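Local coordinates for protein putative glycoside hydrolase (Bacteroides thetaiotaomicron VPI-5482, PDB 3HBZ) that binds calcium and may take part in carbohydrate metabolism, possibly as a glycoside hydrolase, although its exact function is not established, at residues A8-I12 with W83-Y87; L17-T23 with I35-T41; F68-Y74 with K86-V91; A131-T136 with F187-M193. One frame throughout, in Å; residues are numbered along the deposited sequence. Where two conformers were deposited one is given.

Contacts 1, 2 and 3 all draw on one mixed five-stranded sheet near the N terminus, illustrating how a small sheet is tied together by its middle strand. Contacts 1 and 3 share Lys86 and Tyr87 on strand 84-92, their centres 15 Å apart. Contact 2 sets a loop against the end of neighbouring strand 32-36; it touches contact 3 where Ile35 packs on Val89 and where Ile35 N and Ser90 O, 2.9 Å apart, probably hydrogen-bond. Contact 1 holds a calcium and a sodium ion; contacts 2 and 4 lie away from the metal sites. Contact 4 belongs to the putative carbohydrate metabolism domain, its nearest atoms about 9 Å from those of contact 1.

Contact 1 (A8-I12 with W83-Y87); sequences AEADI and WKKKY. With NA (sodium ion), chain E; CA (calcium ion), chain C; CAC (cacodylate ion), chain F.
Glu9, Trp83 and Tyr87 bury about half of the surface of this contact, in which the loop leading into strand 12-16 runs beside the start of strand 84-92, the middle strand of a five-stranded mixed sheet, and builds two metal sites. Glu9 bends at chi2 (111°) and crosses both Trp83 and Lys85 at about a right angle. Glu9 OE2 binds the calcium ion at 2.7 Å, and Lys84 O binds the same ion at 2.3 Å; the shared cation probably offsets the repulsion expected between these oxygens. Two waters and O1 of a cacodylate ion, itself probably from the crystallisation liquor, are further ligands. Glu9 OE1 comes obliquely to CE3 of the Trp83 ring. Ala8 CB lies over one face of the Trp83 indole, 3.7 Å from the centroid of its five-membered ring, but Ala8 and Glu9 are poorly ordered. At the other end Ile12 CD1 covers one face of the Tyr87 ring, 3.8 Å from its centroid. Tyr87 OH accepts from Ile12 N at 3.0 Å and also from Lys85 NZ. A phenylalanine in place of Tyr87 would probably leave the buried Ile12 N without its acceptor and rob Lys85 of one anchor. Asn7 helps bind the sodium ion, which Asp11 holds through both carboxylate oxygens; Lys85 NZ salt-bridges Asp11 OD1 at 2.6 Å, arriving on the anti side, 27° out of the carboxylate plane.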
loop_
_atom_site.group_PDB
_atom_site.type_symbol
_atom_site.label_atom_id
_atom_site.label_comp_id
_atom_site.label_asym_id
_atom_site.label_seq_id
_atom_site.Cartn_x
_atom_site.Cartn_y
_atom_site.Cartn_z
ATOM N N ALA A 8 -10.591 -20.593 13.279
ATOM C CA ALA A 8 -10.083 -21.714 12.474
ATOM C C ALA A 8 -8.562 -21.600 12.287
ATOM O O ALA A 8 -7.798 -22.079 13.127
ATOM C CB ALA A 8 -10.816 -21.823 11.115
ATOM N N GLU A 9 -8.140 -20.941 11.215
ATOM C CA GLU A 9 -6.723 -20.853 10.837
ATOM C C GLU A 9 -5.865 -20.059 11.878
ATOM O O GLU A 9 -6.297 -19.036 12.401
ATOM C CB GLU A 9 -6.603 -20.185 9.457
ATOM C CG GLU A 9 -5.800 -20.950 8.438
ATOM C CD GLU A 9 -6.624 -21.517 7.286
ATOM O OE1 GLU A 9 -7.735 -22.022 7.541
ATOM O OE2 GLU A 9 -6.137 -21.489 6.123
ATOM N N ALA A 10 -4.659 -20.557 12.156
ATOM C CA ALA A 10 -3.757 -19.907 13.011
ATOM C C ALA A 10 -2.708 -19.039 12.260
ATOM O O ALA A 10 -2.224 -19.334 11.153
ATOM C CB ALA A 10 -3.121 -20.896 13.910
ATOM N N ASP A 11 -2.424 -17.916 12.885
ATOM C CA ASP A 11 -1.707 -16.845 12.261
ATOM C C ASP A 11 -0.330 -16.666 12.856
ATOM O O ASP A 11 -0.085 -16.965 14.025
ATOM C CB ASP A 11 -2.486 -15.555 12.445
ATOM C CG ASP A 11 -3.880 -15.632 11.841
ATOM O OD1 ASP A 11 -4.069 -16.193 10.745
ATOM O OD2 ASP A 11 -4.802 -15.170 12.479
ATOM N N ILE A 12 0.547 -16.105 12.040
ATOM C CA ILE A 12 1.710 -15.397 12.528
ATOM C C ILE A 12 1.232 -14.027 12.924
ATOM O O ILE A 12 0.705 -13.318 12.093
ATOM C CB ILE A 12 2.772 -15.251 11.439
ATOM C CG1 ILE A 12 3.350 -16.644 11.082
ATOM C CG2 ILE A 12 3.890 -14.340 11.912
ATOM C CD1 ILE A 12 4.366 -16.626 9.901
ATOM N N TRP A 83 -6.310 -27.308 10.841
ATOM C CA TRP A 83 -6.166 -26.060 10.100
ATOM C C TRP A 83 -4.699 -25.702 9.959
ATOM O O TRP A 83 -3.963 -25.715 10.934
ATOM C CB TRP A 83 -6.917 -24.895 10.787
ATOM C CG TRP A 83 -8.374 -25.120 10.878
ATOM C CD1 TRP A 83 -9.059 -25.500 11.989
ATOM C CD2 TRP A 83 -9.344 -25.039 9.816
ATOM N NE1 TRP A 83 -10.400 -25.667 11.698
ATOM C CE2 TRP A 83 -10.599 -25.397 10.369
ATOM C CE3 TRP A 83 -9.276 -24.698 8.464
ATOM C CZ2 TRP A 83 -11.776 -25.363 9.632
ATOM C CZ3 TRP A 83 -10.431 -24.693 7.726
ATOM C CH2 TRP A 83 -11.676 -25.026 8.304
ATOM N N LYS A 84 -4.285 -25.374 8.738
ATOM C CA LYS A 84 -2.889 -24.990 8.438
ATOM C C LYS A 84 -2.896 -23.760 7.531
ATOM O O LYS A 84 -3.848 -23.524 6.819
ATOM C CB LYS A 84 -2.136 -26.122 7.726
ATOM C CG LYS A 84 -2.084 -27.424 8.503
ATOM C CD LYS A 84 -1.317 -28.507 7.721
ATOM C CE LYS A 84 -0.669 -29.550 8.705
ATOM N NZ LYS A 84 0.011 -30.615 7.923
ATOM N N LYS A 85 -1.859 -22.953 7.573
ATOM C CA LYS A 85 -1.769 -21.846 6.650
ATOM C C LYS A 85 -0.323 -21.712 6.248
ATOM O O LYS A 85 0.541 -21.720 7.104
ATOM C CB LYS A 85 -2.230 -20.525 7.313
ATOM C CG LYS A 85 -2.900 -19.595 6.334
ATOM C CD LYS A 85 -2.823 -18.087 6.678
ATOM C CE LYS A 85 -3.259 -17.735 8.066
ATOM N NZ LYS A 85 -3.652 -16.276 8.134
ATOM N N LYS A 86 -0.078 -21.487 4.970
ATOM C CA LYS A 86 1.261 -21.248 4.486
ATOM C C LYS A 86 1.492 -19.763 4.355
ATOM O O LYS A 86 0.663 -19.048 3.804
ATOM C CB LYS A 86 1.438 -21.922 3.105
ATOM C CG LYS A 86 2.798 -22.500 2.853
ATOM C CD LYS A 86 2.736 -23.711 1.839
ATOM C CE LYS A 86 2.221 -23.302 0.447
ATOM N NZ LYS A 86 2.155 -24.437 -0.570
ATOM N N TYR A 87 2.629 -19.306 4.855
ATOM C CA TYR A 87 3.069 -17.944 4.664
ATOM C C TYR A 87 4.320 -17.949 3.817
ATOM O O TYR A 87 5.175 -18.814 4.018
ATOM C CB TYR A 87 3.417 -17.323 6.003
ATOM C CG TYR A 87 2.263 -16.881 6.867
ATOM C CD1 TYR A 87 1.624 -17.766 7.713
ATOM C CD2 TYR A 87 1.887 -15.542 6.923
ATOM C CE1 TYR A 87 0.597 -17.344 8.535
ATOM C CE2 TYR A 87 0.872 -15.109 7.758
ATOM C CZ TYR A 87 0.257 -16.006 8.584
ATOM O OH TYR A 87 -0.774 -15.600 9.385
HETATM NA NA NA E . -6.582 -16.448 10.875
HETATM CA CA CA C . -5.304 -23.836 5.090
HETATM AS AS CAC F . -6.405 -27.082 5.744
HETATM O O1 CAC F . -6.072 -25.438 6.238
HETATM O O2 CAC F . -5.041 -28.160 5.652
HETATM C C1 CAC F . -7.845 -27.701 6.902
HETATM C C2 CAC F . -7.084 -27.034 3.895
HETATM O O HOH W 1 -6.357 -16.533 8.205
HETATM O O HOH W 2 -3.844 -25.471 3.935
HETATM O O HOH W 3 -4.680 -21.847 4.036
HETATM O O HOH W 4 -6.433 -14.363 10.660
#

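Contact 2 (L17-T23 with I35-T41); sequences LPGVVMT and IFVGPGT
Thr23 holds OG1 between its backbone N and carbonyl carbon (chi1 62°), which sets OG1 against Phe36 and CG2 over the peptide that follows Val37. Thr23 OG1 reaches Phe36 CB at 3.2 Å, the two side chains crossing at about a right angle, while CG2 of Thr23 comes within 3.3 Å of Gly38 N. In Val20 a chi1 of 167° turns CG1 away from the backbone N and against Val37 CG1, 3.9 Å away; the same methyl reaches tip to tip toward Thr41 CG2. Leu17 CD1 rests 3.8 Å from Ile35 CG2 and also touches a methyl of Val37. That Ile35 methyl receives SE of Met22 as well, a selenomethionine whose extended chi2 carries SE there; its bend at chi3 affects only CE.

This is a loop laid along the end of a strand: residues 17-23 follow strand 12-16, and strand 32-36 pairs with strand 84-92 in the mixed sheet. Thr23 and Phe36 also touch Pro205 and Leu204, so the contact appears to lie where this small sheet meets the part of the chain that holds strand 200-205. One backbone bond joins the segments, from Thr23 N to Phe36 O at 2.8 Å; Met22 CA adds a C-H contact to the same oxygen.

Both segments fold back in type II turns, Leu17 to Val20 and Gly38 to Thr41, with Gly19 and Gly40 at the positive-phi positions. In the second turn Gly38 O is gripped twice, by Thr41 N and by Thr41 OG1, the latter at 2.6 Å and on a lone pair in the carbonyl plane.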
loop_
_atom_site.group_PDB
_atom_site.type_symbol
_atom_site.label_atom_id
_atom_site.label_comp_id
_atom_site.label_asym_id
_atom_site.label_seq_id
_atom_site.Cartn_x
_atom_site.Cartn_y
_atom_site.Cartn_z
ATOM N N LEU A 17 13.636 -9.803 13.811
ATOM C CA LEU A 17 14.956 -10.366 13.543
ATOM C C LEU A 17 15.917 -9.944 14.667
ATOM O O LEU A 17 16.460 -8.837 14.666
ATOM C CB LEU A 17 15.502 -9.871 12.221
ATOM C CG LEU A 17 14.919 -10.305 10.885
ATOM C CD1 LEU A 17 15.651 -9.511 9.768
ATOM C CD2 LEU A 17 15.066 -11.805 10.695
ATOM N N PRO A 18 16.115 -10.819 15.647
ATOM C CA PRO A 18 16.994 -10.486 16.775
ATOM C C PRO A 18 18.387 -10.075 16.275
ATOM O O PRO A 18 18.930 -10.712 15.393
ATOM C CB PRO A 18 17.068 -11.808 17.570
ATOM C CG PRO A 18 15.855 -12.560 17.224
ATOM C CD PRO A 18 15.478 -12.143 15.799
ATOM N N GLY A 19 18.921 -8.986 16.796
ATOM C CA GLY A 19 20.239 -8.489 16.364
ATOM C C GLY A 19 20.379 -7.803 15.005
ATOM O O GLY A 19 21.482 -7.389 14.667
ATOM N N VAL A 20 19.291 -7.678 14.229
ATOM C CA VAL A 20 19.291 -6.892 12.972
ATOM C C VAL A 20 18.278 -5.759 13.115
ATOM O O VAL A 20 17.140 -5.995 13.551
ATOM C CB VAL A 20 18.893 -7.778 11.754
ATOM C CG1 VAL A 20 18.570 -6.938 10.489
ATOM C CG2 VAL A 20 19.960 -8.811 11.481
ATOM N N VAL A 21 18.662 -4.547 12.733
ATOM C CA VAL A 21 17.730 -3.420 12.767
ATOM C C VAL A 21 16.924 -3.476 11.477
ATOM O O VAL A 21 17.479 -3.470 10.360
ATOM C CB VAL A 21 18.420 -2.040 12.902
ATOM C CG1 VAL A 21 17.358 -0.922 13.113
ATOM C CG2 VAL A 21 19.436 -2.047 14.066
HETATM N N MSE A 22 15.616 -3.618 11.644
HETATM C CA MSE A 22 14.674 -3.563 10.519
HETATM C C MSE A 22 14.438 -2.078 10.236
HETATM O O MSE A 22 14.551 -1.254 11.131
HETATM C CB MSE A 22 13.407 -4.320 10.872
HETATM C CG MSE A 22 13.670 -5.817 10.925
HETATM SE SE MSE A 22 12.108 -6.856 11.262
HETATM C CE MSE A 22 11.513 -6.074 12.910
ATOM N N THR A 23 14.206 -1.722 8.981
ATOM C CA THR A 23 14.182 -0.304 8.620
ATOM C C THR A 23 12.781 0.252 8.847
ATOM O O THR A 23 12.605 1.461 8.930
ATOM C CB THR A 23 14.605 -0.104 7.192
ATOM O OG1 THR A 23 13.656 -0.784 6.359
ATOM C CG2 THR A 23 16.076 -0.655 6.968
ATOM N N ILE A 35 9.765 -8.286 5.225
ATOM C CA ILE A 35 10.687 -7.804 6.244
ATOM C C ILE A 35 11.667 -6.860 5.529
ATOM O O ILE A 35 12.171 -7.190 4.475
ATOM C CB ILE A 35 11.491 -8.989 6.817
ATOM C CG1 ILE A 35 10.526 -9.985 7.504
ATOM C CG2 ILE A 35 12.571 -8.498 7.809
ATOM C CD1 ILE A 35 11.133 -11.332 7.930
ATOM N N PHE A 36 11.913 -5.683 6.086
ATOM C CA PHE A 36 12.793 -4.695 5.451
ATOM C C PHE A 36 14.085 -4.463 6.253
ATOM O O PHE A 36 14.041 -4.115 7.443
ATOM C CB PHE A 36 12.066 -3.342 5.277
ATOM C CG PHE A 36 10.834 -3.412 4.392
ATOM C CD1 PHE A 36 9.635 -3.887 4.903
ATOM C CD2 PHE A 36 10.881 -3.010 3.076
ATOM C CE1 PHE A 36 8.515 -3.929 4.127
ATOM C CE2 PHE A 36 9.732 -3.053 2.277
ATOM C CZ PHE A 36 8.573 -3.546 2.798
ATOM N N VAL A 37 15.230 -4.618 5.582
ATOM C CA VAL A 37 16.527 -4.385 6.206
ATOM C C VAL A 37 17.344 -3.400 5.363
ATOM O O VAL A 37 17.037 -3.158 4.198
ATOM C CB VAL A 37 17.283 -5.723 6.396
ATOM C CG1 VAL A 37 16.426 -6.667 7.183
ATOM C CG2 VAL A 37 17.673 -6.346 5.044
ATOM N N GLY A 38 18.373 -2.814 5.957
ATOM C CA GLY A 38 19.205 -1.852 5.244
ATOM C C GLY A 38 19.993 -2.493 4.109
ATOM O O GLY A 38 20.484 -3.621 4.238
ATOM N N PRO A 39 20.115 -1.783 2.979
ATOM C CA PRO A 39 21.001 -2.226 1.896
ATOM C C PRO A 39 22.376 -2.542 2.436
ATOM O O PRO A 39 22.914 -1.759 3.220
ATOM C CB PRO A 39 21.050 -1.002 0.981
ATOM C CG PRO A 39 19.689 -0.374 1.195
ATOM C CD PRO A 39 19.420 -0.526 2.642
ATOM N N GLY A 40 22.913 -3.694 2.055
ATOM C CA GLY A 40 24.170 -4.189 2.618
ATOM C C GLY A 40 24.029 -5.217 3.742
ATOM O O GLY A 40 25.021 -5.835 4.121
ATOM N N THR A 41 22.837 -5.378 4.327
ATOM C CA THR A 41 22.628 -6.435 5.341
ATOM C C THR A 41 22.834 -7.781 4.676
ATOM O O THR A 41 22.431 -7.962 3.539
ATOM C CB THR A 41 21.199 -6.389 5.913
ATOM O OG1 THR A 41 20.927 -5.052 6.316
ATOM C CG2 THR A 41 20.994 -7.340 7.113
#

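Contact 3 (F68-Y74 with K86-V91); sequences FHSPQQY and KYTVSV
The Phe68 ring meets Val89 O at its edge, near the ring plane, at 3.6 Å from CE1, and Tyr74 OH also lies at the edge; Gln72 CG sits 3.7 Å above one face. Val91 CG2 approaches the same ring obliquely, 3.7 Å from Phe68 CG. Val89 CG2 comes obliquely to the Tyr74 ring, which outside these segments makes a cation-pi contact with Arg66 and an edge-to-face one with Phe50.

Beneath these groups strands 72-77 and 84-92 form an antiparallel beta hairpin. Gln72 with Val89 and Tyr74 with Tyr87 are hydrogen-bonded pairs, flanking the non-hydrogen-bonded pair Gln73 with Thr88. Ahead of strand 72-77, where the loop at Phe68 passes Val91, a water bridges Phe68 O and Val91 N.

On the face of Gln73 and Thr88 the glutamine chain, extended beyond CG (chi2 -166°), lays Gln73 OE1 alongside the aliphatic part of Lys86, 3.0 Å from CD. Pro71 CB rests 3.3 Å from Ser90 OG. The chemistry is thus divided: the backbones supply the directional bonds, the face of Tyr74 and Val89 is mainly hydrophobic and largely buried, though Gln72 belongs to it, and the opposite face carries polar groups toward solvent.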
loop_
_atom_site.group_PDB
_atom_site.type_symbol
_atom_site.label_atom_id
_atom_site.label_comp_id
_atom_site.label_asym_id
_atom_site.label_seq_id
_atom_site.Cartn_x
_atom_site.Cartn_y
_atom_site.Cartn_z
ATOM N N PHE A 68 17.431 -15.963 2.597
ATOM C CA PHE A 68 16.330 -15.161 2.085
ATOM C C PHE A 68 16.679 -14.418 0.765
ATOM O O PHE A 68 15.993 -13.495 0.336
ATOM C CB PHE A 68 15.863 -14.196 3.170
ATOM C CG PHE A 68 15.057 -14.866 4.240
ATOM C CD1 PHE A 68 13.691 -15.015 4.093
ATOM C CD2 PHE A 68 15.669 -15.407 5.367
ATOM C CE1 PHE A 68 12.944 -15.659 5.072
ATOM C CE2 PHE A 68 14.921 -16.059 6.346
ATOM C CZ PHE A 68 13.570 -16.179 6.206
ATOM N N HIS A 69 17.727 -14.857 0.095
ATOM C CA HIS A 69 17.903 -14.468 -1.294
ATOM C C HIS A 69 16.618 -14.714 -2.120
ATOM O O HIS A 69 16.284 -13.907 -2.986
ATOM C CB HIS A 69 19.124 -15.148 -1.876
ATOM C CG HIS A 69 20.397 -14.455 -1.512
ATOM N ND1 HIS A 69 21.187 -14.852 -0.452
ATOM C CD2 HIS A 69 20.983 -13.346 -2.029
ATOM C CE1 HIS A 69 22.225 -14.036 -0.360
ATOM N NE2 HIS A 69 22.128 -13.118 -1.306
ATOM N N SER A 70 15.904 -15.800 -1.816
ATOM C CA SER A 70 14.565 -16.034 -2.344
ATOM C C SER A 70 13.603 -16.163 -1.198
ATOM O O SER A 70 13.999 -16.565 -0.108
ATOM C CB SER A 70 14.497 -17.326 -3.135
ATOM O OG SER A 70 15.162 -17.175 -4.345
ATOM N N PRO A 71 12.322 -15.844 -1.437
ATOM C CA PRO A 71 11.361 -15.928 -0.338
ATOM C C PRO A 71 11.252 -17.355 0.162
ATOM O O PRO A 71 11.437 -18.280 -0.611
ATOM C CB PRO A 71 10.041 -15.491 -0.978
ATOM C CG PRO A 71 10.442 -14.648 -2.149
ATOM C CD PRO A 71 11.693 -15.329 -2.671
ATOM N N GLN A 72 10.969 -17.502 1.447
ATOM C CA GLN A 72 10.969 -18.779 2.121
ATOM C C GLN A 72 9.592 -18.983 2.695
ATOM O O GLN A 72 8.992 -18.027 3.202
ATOM C CB GLN A 72 11.982 -18.741 3.277
ATOM C CG GLN A 72 13.404 -18.562 2.831
ATOM C CD GLN A 72 13.876 -19.736 2.009
ATOM O OE1 GLN A 72 13.745 -20.878 2.411
ATOM N NE2 GLN A 72 14.401 -19.453 0.846
ATOM N N GLN A 73 9.092 -20.210 2.609
ATOM C CA GLN A 73 7.762 -20.545 3.107
ATOM C C GLN A 73 7.797 -21.227 4.477
ATOM O O GLN A 73 8.657 -22.063 4.761
ATOM C CB GLN A 73 7.040 -21.492 2.144
ATOM C CG GLN A 73 6.767 -20.901 0.759
ATOM C CD GLN A 73 5.777 -21.719 -0.019
ATOM O OE1 GLN A 73 5.274 -22.728 0.469
ATOM N NE2 GLN A 73 5.475 -21.285 -1.227
ATOM N N TYR A 74 6.831 -20.873 5.307
ATOM C CA TYR A 74 6.577 -21.510 6.576
ATOM C C TYR A 74 5.123 -21.940 6.644
ATOM O O TYR A 74 4.244 -21.248 6.137
ATOM C CB TYR A 74 6.778 -20.524 7.739
ATOM C CG TYR A 74 8.181 -19.939 7.924
ATOM C CD1 TYR A 74 8.683 -18.988 7.056
ATOM C CD2 TYR A 74 8.975 -20.300 9.011
ATOM C CE1 TYR A 74 9.947 -18.411 7.257
ATOM C CE2 TYR A 74 10.235 -19.741 9.214
ATOM C CZ TYR A 74 10.712 -18.789 8.341
ATOM O OH TYR A 74 11.948 -18.240 8.527
ATOM N N LYS A 86 -0.078 -21.487 4.970
ATOM C CA LYS A 86 1.261 -21.248 4.486
ATOM C C LYS A 86 1.492 -19.763 4.355
ATOM O O LYS A 86 0.663 -19.048 3.804
ATOM C CB LYS A 86 1.438 -21.922 3.105
ATOM C CG LYS A 86 2.798 -22.500 2.853
ATOM C CD LYS A 86 2.736 -23.711 1.839
ATOM C CE LYS A 86 2.221 -23.302 0.447
ATOM N NZ LYS A 86 2.155 -24.437 -0.570
ATOM N N TYR A 87 2.629 -19.306 4.855
ATOM C CA TYR A 87 3.069 -17.944 4.664
ATOM C C TYR A 87 4.320 -17.949 3.817
ATOM O O TYR A 87 5.175 -18.814 4.018
ATOM C CB TYR A 87 3.417 -17.323 6.003
ATOM C CG TYR A 87 2.263 -16.881 6.867
ATOM C CD1 TYR A 87 1.624 -17.766 7.713
ATOM C CD2 TYR A 87 1.887 -15.542 6.923
ATOM C CE1 TYR A 87 0.597 -17.344 8.535
ATOM C CE2 TYR A 87 0.872 -15.109 7.758
ATOM C CZ TYR A 87 0.257 -16.006 8.584
ATOM O OH TYR A 87 -0.774 -15.600 9.385
ATOM N N THR A 88 4.408 -16.990 2.894
ATOM C CA THR A 88 5.606 -16.646 2.166
ATOM C C THR A 88 6.284 -15.457 2.832
ATOM O O THR A 88 5.735 -14.367 2.914
ATOM C CB THR A 88 5.285 -16.281 0.707
ATOM O OG1 THR A 88 4.644 -17.396 0.075
ATOM C CG2 THR A 88 6.554 -15.907 -0.099
ATOM N N VAL A 89 7.520 -15.661 3.267
ATOM C CA VAL A 89 8.249 -14.645 3.988
ATOM C C VAL A 89 9.426 -14.197 3.138
ATOM O O VAL A 89 10.267 -15.017 2.742
ATOM C CB VAL A 89 8.730 -15.169 5.331
ATOM C CG1 VAL A 89 9.604 -14.092 6.093
ATOM C CG2 VAL A 89 7.499 -15.616 6.194
ATOM N N SER A 90 9.437 -12.898 2.847
ATOM C CA SER A 90 10.386 -12.273 1.966
ATOM C C SER A 90 11.141 -11.197 2.736
ATOM O O SER A 90 10.582 -10.547 3.660
ATOM C CB SER A 90 9.648 -11.617 0.789
ATOM O OG SER A 90 8.950 -12.549 -0.004
ATOM N N VAL A 91 12.397 -11.017 2.356
ATOM C CA VAL A 91 13.243 -9.947 2.895
ATOM C C VAL A 91 13.608 -8.986 1.767
ATOM O O VAL A 91 14.073 -9.412 0.722
ATOM C CB VAL A 91 14.537 -10.503 3.555
ATOM C CG1 VAL A 91 15.478 -9.346 3.965
ATOM C CG2 VAL A 91 14.158 -11.327 4.804
HETATM O O HOH W 5 13.150 -12.949 0.325
#

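Contact 4 (A131-T136 with F187-M193); sequences AGYAMT and FDVGNAM
This contact is predominantly apolar, its segments joined by van der Waals contacts alone; it sets residues 131-136, on helix 130-134, against the loop between strand 185-187 and helix 196-199, within the putative carbohydrate metabolism domain. Phe187 swings its ring toward the helix with CG anti to the backbone N (chi1 -173°), and Phe187 CE2 comes obliquely to Gly132 N at 3.5 Å. A side chain on Gly132 would run into Phe187 CZ, so the bare glycine lets ring and helix close up. Ala131 CB touches both Phe187 CD2 and Val189 CG2, the latter at 4.0 Å. An alanine in place of the phenylalanine would probably open a gap beside Gly132 and leave Ala131 with Val189 as its main neighbour here.

Further along, two selenomethionines cover the seam. Met135, extended through chi2 (173°), places SE 3.8 Å from Val189 CG2 and also against Ala192 CB; the bend at chi3 turns only CE. Met193 slides past it in the opposite direction, its SE 4.0 Å from Met135 CB, and its CE ends 3.7 Å from Thr136 CG2. Thr136 is itself tied back, since its OG1 donates to Tyr133 O at 2.6 Å in the carbonyl plane. Across the seam, Asp188 OD1 accepts from Gly190 N at 3.0 Å. That bond defines an Asx turn, here leading straight into the short 3-10 segment 189-191 that presents Val189 to Ala131 and Met135.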
loop_
_atom_site.group_PDB
_atom_site.type_symbol
_atom_site.label_atom_id
_atom_site.label_comp_id
_atom_site.label_asym_id
_atom_site.label_seq_id
_atom_site.Cartn_x
_atom_site.Cartn_y
_atom_site.Cartn_z
ATOM N N ALA A 131 -8.116 -5.518 -0.013
ATOM C CA ALA A 131 -8.461 -6.393 1.111
ATOM C C ALA A 131 -9.736 -5.897 1.847
ATOM O O ALA A 131 -10.566 -6.692 2.331
ATOM C CB ALA A 131 -7.300 -6.507 2.078
ATOM N N GLY A 132 -9.877 -4.591 1.912
ATOM C CA GLY A 132 -11.033 -3.975 2.541
ATOM C C GLY A 132 -12.267 -4.179 1.683
ATOM O O GLY A 132 -13.326 -4.523 2.209
ATOM N N TYR A 133 -12.153 -3.905 0.385
ATOM C CA TYR A 133 -13.289 -4.094 -0.521
ATOM C C TYR A 133 -13.859 -5.525 -0.543
ATOM O O TYR A 133 -15.074 -5.735 -0.711
ATOM C CB TYR A 133 -12.944 -3.628 -1.941
ATOM C CG TYR A 133 -14.174 -3.448 -2.852
ATOM C CD1 TYR A 133 -15.038 -2.404 -2.661
ATOM C CD2 TYR A 133 -14.415 -4.299 -3.914
ATOM C CE1 TYR A 133 -16.203 -2.224 -3.477
ATOM C CE2 TYR A 133 -15.523 -4.115 -4.773
ATOM C CZ TYR A 133 -16.425 -3.091 -4.537
ATOM O OH TYR A 133 -17.535 -2.934 -5.346
ATOM N N ALA A 134 -12.979 -6.500 -0.414
ATOM C CA ALA A 134 -13.383 -7.901 -0.353
ATOM C C ALA A 134 -14.398 -8.141 0.758
ATOM O O ALA A 134 -15.303 -8.984 0.624
ATOM C CB ALA A 134 -12.131 -8.818 -0.146
HETATM N N MSE A 135 -14.279 -7.355 1.828
HETATM C CA MSE A 135 -15.145 -7.485 2.991
HETATM C C MSE A 135 -16.561 -6.984 2.743
HETATM O O MSE A 135 -17.435 -7.309 3.525
HETATM C CB MSE A 135 -14.545 -6.773 4.226
HETATM C CG MSE A 135 -13.264 -7.405 4.706
HETATM SE SE MSE A 135 -12.474 -6.311 6.134
HETATM C CE MSE A 135 -13.806 -6.465 7.467
ATOM N N THR A 136 -16.802 -6.266 1.638
ATOM C CA THR A 136 -18.168 -5.781 1.300
ATOM C C THR A 136 -19.015 -6.877 0.692
ATOM O O THR A 136 -20.226 -6.715 0.522
ATOM C CB THR A 136 -18.124 -4.659 0.254
ATOM O OG1 THR A 136 -17.636 -5.193 -0.984
ATOM C CG2 THR A 136 -17.211 -3.472 0.732
ATOM N N PHE A 187 -1.702 -1.832 3.875
ATOM C CA PHE A 187 -3.137 -1.726 4.193
ATOM C C PHE A 187 -3.420 -2.624 5.388
ATOM O O PHE A 187 -3.223 -3.811 5.334
ATOM C CB PHE A 187 -4.024 -2.135 3.029
ATOM C CG PHE A 187 -5.524 -1.871 3.271
ATOM C CD1 PHE A 187 -6.028 -0.613 3.165
ATOM C CD2 PHE A 187 -6.375 -2.880 3.634
ATOM C CE1 PHE A 187 -7.366 -0.351 3.370
ATOM C CE2 PHE A 187 -7.724 -2.625 3.878
ATOM C CZ PHE A 187 -8.209 -1.367 3.728
ATOM N N ASP A 188 -3.845 -2.033 6.495
ATOM C CA ASP A 188 -4.080 -2.783 7.717
ATOM C C ASP A 188 -5.535 -3.200 7.753
ATOM O O ASP A 188 -6.412 -2.415 8.123
ATOM C CB ASP A 188 -3.685 -1.930 8.906
ATOM C CG ASP A 188 -4.040 -2.567 10.264
ATOM O OD1 ASP A 188 -4.676 -3.624 10.322
ATOM O OD2 ASP A 188 -3.699 -1.942 11.246
ATOM N N VAL A 189 -5.791 -4.453 7.397
ATOM C CA VAL A 189 -7.152 -4.897 7.151
ATOM C C VAL A 189 -7.950 -4.941 8.457
ATOM O O VAL A 189 -9.146 -4.916 8.405
ATOM C CB VAL A 189 -7.228 -6.277 6.428
ATOM C CG1 VAL A 189 -6.825 -7.427 7.382
ATOM C CG2 VAL A 189 -8.657 -6.509 5.850
ATOM N N GLY A 190 -7.283 -4.910 9.616
ATOM C CA GLY A 190 -7.974 -4.890 10.909
ATOM C C GLY A 190 -8.700 -3.567 11.158
ATOM O O GLY A 190 -9.618 -3.527 11.937
ATOM N N ASN A 191 -8.301 -2.497 10.476
ATOM C CA ASN A 191 -9.017 -1.230 10.536
ATOM C C ASN A 191 -9.971 -0.930 9.357
ATOM O O ASN A 191 -10.561 0.149 9.266
ATOM C CB ASN A 191 -7.996 -0.103 10.659
ATOM C CG ASN A 191 -7.639 0.202 12.120
ATOM O OD1 ASN A 191 -8.502 0.235 12.992
ATOM N ND2 ASN A 191 -6.385 0.480 12.362
ATOM N N ALA A 192 -10.076 -1.865 8.416
ATOM C CA ALA A 192 -10.672 -1.569 7.127
ATOM C C ALA A 192 -12.094 -1.015 7.235
ATOM O O ALA A 192 -12.499 -0.161 6.466
ATOM C CB ALA A 192 -10.692 -2.829 6.244
HETATM N N MSE A 193 -12.852 -1.518 8.195
HETATM C CA MSE A 193 -14.224 -1.128 8.336
HETATM C C MSE A 193 -14.541 -0.638 9.741
HETATM O O MSE A 193 -15.669 -0.726 10.171
HETATM C CB MSE A 193 -15.090 -2.333 7.962
HETATM C CG MSE A 193 -15.140 -2.535 6.513
HETATM SE SE MSE A 193 -16.555 -3.750 5.993
HETATM C CE MSE A 193 -17.062 -2.960 4.428
#